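Local coordinates for protein putative TetR-family transcriptional regulator (PDB 2HXO) that probably binds DNA at cis-regulatory sites and controls transcription, as a member of the TetR family of helix-turn-helix regulators, at residues A[153-161]-A[218-229]. Residues are numbered along the deposited sequence; the frame is centred on the assembly and turned at random.
Sequences LMHYILGAA and FLAGITLVLTGI
Helices 153-161 and 218-229 run antiparallel at 165°, their axes 10.3 Å apart, with A160 beside F218 and L153 beside V225. The pairing illustrates knobs-into-holes packing between antiparallel helices. One knob is Y156, which drops into the hole formed by F218, G221, I222 and V225; with CG anti to the backbone N (chi1 171°), its ring reaches across to the opposite backbone. There G221 lies over one ring face, and Y156 OH comes within 3.2 Å of G221 CA, on the side where any larger residue would place its CB. Y156 OH is also 3.0 Å from F218 O, consistent with a hydrogen bond to a carbonyl that accepts the backbone hydrogen bond of I222 N. F218 returns the knob, its ring sitting among Y156, I157, A160 and A161, with A160 CB meeting the ring edge in plane, 3.4 Å from F218 CD1. The Y156 and F218 rings lie at 22° with centroids 5.9 Å apart, too offset for a full stack. A phenylalanine in place of Y156 would probably keep much of the ring packing but leave F218 O without its nearby hydroxyl. Further along, L153 fills the hole among I222, V225, L226 and I229. L153 CD2 meets I222 CD1 at 3.6 Å, while L153 CG touches I229 CD1; I222 CD1 also packs against Y156 CD2, joining the knobs L153 and Y156. Within the C-terminal, tetracycline repressor-like domain, this buried seam is flanked by helix 87-104, where W99 stacks on F218 and A95 touches both F218 and I157, and by helix 124-138, whose V136 meets L153. H155 and L232 of the second subunit pack on A160 and L224, consistent with the helical bundle through which TetR-family C-terminal domains usually dimerise.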
loop_
_atom_site.group_PDB
_atom_site.type_symbol
_atom_site.label_atom_id
_atom_site.label_comp_id
_atom_site.label_asym_id
_atom_site.label_seq_id
_atom_site.Cartn_x
_atom_site.Cartn_y
_atom_site.Cartn_z
ATOM N N LEU A 153 -0.777 -11.407 -2.538
ATOM C CA LEU A 153 0.520 -11.030 -3.109
ATOM C C LEU A 153 0.419 -9.593 -3.625
ATOM O O LEU A 153 1.250 -8.741 -3.307
ATOM C CB LEU A 153 0.896 -11.983 -4.247
ATOM C CG LEU A 153 1.335 -13.349 -3.726
ATOM C CD1 LEU A 153 1.281 -14.390 -4.837
ATOM C CD2 LEU A 153 2.724 -13.215 -3.112
HETATM N N MSE A 154 -0.631 -9.323 -4.392
HETATM C CA MSE A 154 -0.857 -7.991 -4.932
HETATM C C MSE A 154 -0.902 -6.901 -3.856
HETATM O O MSE A 154 -0.202 -5.886 -3.946
HETATM C CB MSE A 154 -2.161 -7.966 -5.704
HETATM C CG MSE A 154 -2.541 -6.584 -6.129
HETATM SE SE MSE A 154 -1.372 -6.016 -7.535
HETATM C CE MSE A 154 -2.404 -6.779 -8.991
ATOM N N HIS A 155 -1.737 -7.094 -2.843
ATOM C CA HIS A 155 -1.853 -6.101 -1.785
ATOM C C HIS A 155 -0.515 -5.896 -1.095
ATOM O O HIS A 155 -0.170 -4.780 -0.691
ATOM C CB HIS A 155 -2.889 -6.520 -0.731
ATOM C CG HIS A 155 -4.312 -6.342 -1.158
ATOM N ND1 HIS A 155 -5.428 -7.043 -0.849
ATOM C CD2 HIS A 155 -4.728 -5.297 -1.956
ATOM C CE1 HIS A 155 -6.486 -6.414 -1.456
ATOM N NE2 HIS A 155 -6.038 -5.363 -2.119
ATOM N N TYR A 156 0.234 -6.977 -0.914
ATOM C CA TYR A 156 1.531 -6.843 -0.275
ATOM C C TYR A 156 2.440 -5.991 -1.156
ATOM O O TYR A 156 3.097 -5.064 -0.685
ATOM C CB TYR A 156 2.202 -8.193 -0.051
ATOM C CG TYR A 156 3.614 -7.987 0.411
ATOM C CD1 TYR A 156 3.894 -7.674 1.740
ATOM C CD2 TYR A 156 4.669 -7.969 -0.511
ATOM C CE1 TYR A 156 5.191 -7.340 2.144
ATOM C CE2 TYR A 156 5.961 -7.634 -0.123
ATOM C CZ TYR A 156 6.217 -7.325 1.201
ATOM O OH TYR A 156 7.505 -7.038 1.583
ATOM N N ILE A 157 2.473 -6.302 -2.444
ATOM C CA ILE A 157 3.314 -5.553 -3.363
ATOM C C ILE A 157 2.989 -4.054 -3.379
ATOM O O ILE A 157 3.895 -3.210 -3.299
ATOM C CB ILE A 157 3.216 -6.145 -4.780
ATOM C CG1 ILE A 157 3.858 -7.538 -4.777
ATOM C CG2 ILE A 157 3.908 -5.230 -5.783
ATOM C CD1 ILE A 157 3.563 -8.389 -5.982
ATOM N N LEU A 158 1.702 -3.722 -3.475
ATOM C CA LEU A 158 1.259 -2.325 -3.488
ATOM C C LEU A 158 1.636 -1.591 -2.207
ATOM O O LEU A 158 1.965 -0.407 -2.222
ATOM C CB LEU A 158 -0.256 -2.255 -3.656
ATOM C CG LEU A 158 -0.853 -2.211 -5.062
ATOM C CD1 LEU A 158 -0.202 -3.236 -5.989
ATOM C CD2 LEU A 158 -2.334 -2.474 -4.931
ATOM N N GLY A 159 1.576 -2.304 -1.092
ATOM C CA GLY A 159 1.897 -1.698 0.187
ATOM C C GLY A 159 3.372 -1.411 0.394
ATOM O O GLY A 159 3.741 -0.345 0.890
ATOM N N ALA A 160 4.232 -2.360 0.039
ATOM C CA ALA A 160 5.663 -2.139 0.206
ATOM C C ALA A 160 6.161 -1.198 -0.896
ATOM O O ALA A 160 6.852 -0.217 -0.615
ATOM C CB ALA A 160 6.412 -3.469 0.163
ATOM N N ALA A 161 5.802 -1.481 -2.146
ATOM C CA ALA A 161 6.227 -0.623 -3.255
ATOM C C ALA A 161 5.644 0.785 -3.107
ATOM O O ALA A 161 6.306 1.777 -3.417
ATOM C CB ALA A 161 5.798 -1.227 -4.591
ATOM N N PHE A 218 11.626 -5.874 0.947
ATOM C CA PHE A 218 10.580 -6.156 -0.013
ATOM C C PHE A 218 10.552 -7.630 -0.399
ATOM O O PHE A 218 9.514 -8.286 -0.282
ATOM C CB PHE A 218 10.789 -5.299 -1.259
ATOM C CG PHE A 218 9.703 -5.458 -2.292
ATOM C CD1 PHE A 218 8.384 -5.121 -1.988
ATOM C CD2 PHE A 218 9.993 -5.960 -3.559
ATOM C CE1 PHE A 218 7.367 -5.281 -2.927
ATOM C CE2 PHE A 218 8.983 -6.125 -4.505
ATOM C CZ PHE A 218 7.658 -5.780 -4.183
ATOM N N LEU A 219 11.693 -8.152 -0.845
ATOM C CA LEU A 219 11.809 -9.554 -1.246
ATOM C C LEU A 219 11.588 -10.542 -0.108
ATOM O O LEU A 219 11.087 -11.643 -0.335
ATOM C CB LEU A 219 13.176 -9.826 -1.872
ATOM C CG LEU A 219 13.417 -9.253 -3.270
ATOM C CD1 LEU A 219 14.812 -9.652 -3.751
ATOM C CD2 LEU A 219 12.346 -9.777 -4.229
ATOM N N ALA A 220 11.976 -10.162 1.105
ATOM C CA ALA A 220 11.796 -11.030 2.271
ATOM C C ALA A 220 10.309 -11.105 2.604
ATOM O O ALA A 220 9.790 -12.182 2.912
ATOM C CB ALA A 220 12.571 -10.487 3.466
ATOM N N GLY A 221 9.625 -9.966 2.526
ATOM C CA GLY A 221 8.196 -9.940 2.809
ATOM C C GLY A 221 7.401 -10.780 1.817
ATOM O O GLY A 221 6.506 -11.535 2.210
ATOM N N ILE A 222 7.732 -10.659 0.532
ATOM C CA ILE A 222 7.047 -11.416 -0.506
ATOM C C ILE A 222 7.309 -12.905 -0.257
ATOM O O ILE A 222 6.396 -13.730 -0.359
ATOM C CB ILE A 222 7.531 -10.971 -1.935
ATOM C CG1 ILE A 222 6.482 -11.342 -2.982
ATOM C CG2 ILE A 222 8.838 -11.647 -2.306
ATOM C CD1 ILE A 222 5.164 -10.608 -2.845
ATOM N N THR A 223 8.543 -13.242 0.116
ATOM C CA THR A 223 8.900 -14.641 0.400
ATOM C C THR A 223 8.089 -15.184 1.586
ATOM O O THR A 223 7.665 -16.352 1.599
ATOM C CB THR A 223 10.420 -14.748 0.648
ATOM O OG1 THR A 223 11.098 -14.387 -0.568
ATOM C CG2 THR A 223 10.824 -16.153 1.054
ATOM N N LEU A 224 7.870 -14.325 2.573
ATOM C CA LEU A 224 7.072 -14.669 3.752
ATOM C C LEU A 224 5.628 -14.984 3.308
ATOM O O LEU A 224 5.030 -15.961 3.748
ATOM C CB LEU A 224 7.062 -13.479 4.713
ATOM C CG LEU A 224 7.449 -13.662 6.174
ATOM C CD1 LEU A 224 8.439 -14.800 6.350
ATOM C CD2 LEU A 224 8.014 -12.337 6.672
ATOM N N VAL A 225 5.075 -14.162 2.423
ATOM C CA VAL A 225 3.726 -14.410 1.931
ATOM C C VAL A 225 3.709 -15.711 1.126
ATOM O O VAL A 225 2.805 -16.533 1.284
ATOM C CB VAL A 225 3.210 -13.248 1.033
ATOM C CG1 VAL A 225 1.780 -13.544 0.574
ATOM C CG2 VAL A 225 3.239 -11.932 1.809
ATOM N N LEU A 226 4.703 -15.891 0.253
ATOM C CA LEU A 226 4.800 -17.104 -0.573
ATOM C C LEU A 226 4.888 -18.358 0.291
ATOM O O LEU A 226 4.332 -19.377 -0.052
ATOM C CB LEU A 226 6.007 -17.021 -1.522
ATOM C CG LEU A 226 5.863 -16.005 -2.657
ATOM C CD1 LEU A 226 7.225 -15.743 -3.306
ATOM C CD2 LEU A 226 4.840 -16.516 -3.672
ATOM N N THR A 227 5.569 -18.276 1.426
ATOM C CA THR A 227 5.671 -19.427 2.328
ATOM C C THR A 227 4.294 -19.761 2.903
ATOM O O THR A 227 3.937 -20.938 3.058
ATOM C CB THR A 227 6.643 -19.134 3.472
ATOM O OG1 THR A 227 7.956 -18.935 2.926
ATOM C CG2 THR A 227 6.683 -20.291 4.469
ATOM N N GLY A 228 3.520 -18.722 3.217
ATOM C CA GLY A 228 2.181 -18.943 3.732
ATOM C C GLY A 228 1.322 -19.553 2.639
ATOM O O GLY A 228 0.538 -20.463 2.883
ATOM N N ILE A 229 1.495 -19.069 1.414
ATOM C CA ILE A 229 0.721 -19.566 0.296
ATOM C C ILE A 229 1.063 -21.017 0.002
ATOM O O ILE A 229 0.171 -21.823 -0.277
ATOM C CB ILE A 229 0.941 -18.685 -0.961
ATOM C CG1 ILE A 229 0.273 -17.320 -0.745
ATOM C CG2 ILE A 229 0.365 -19.364 -2.184
ATOM C CD1 ILE A 229 0.540 -16.282 -1.814
#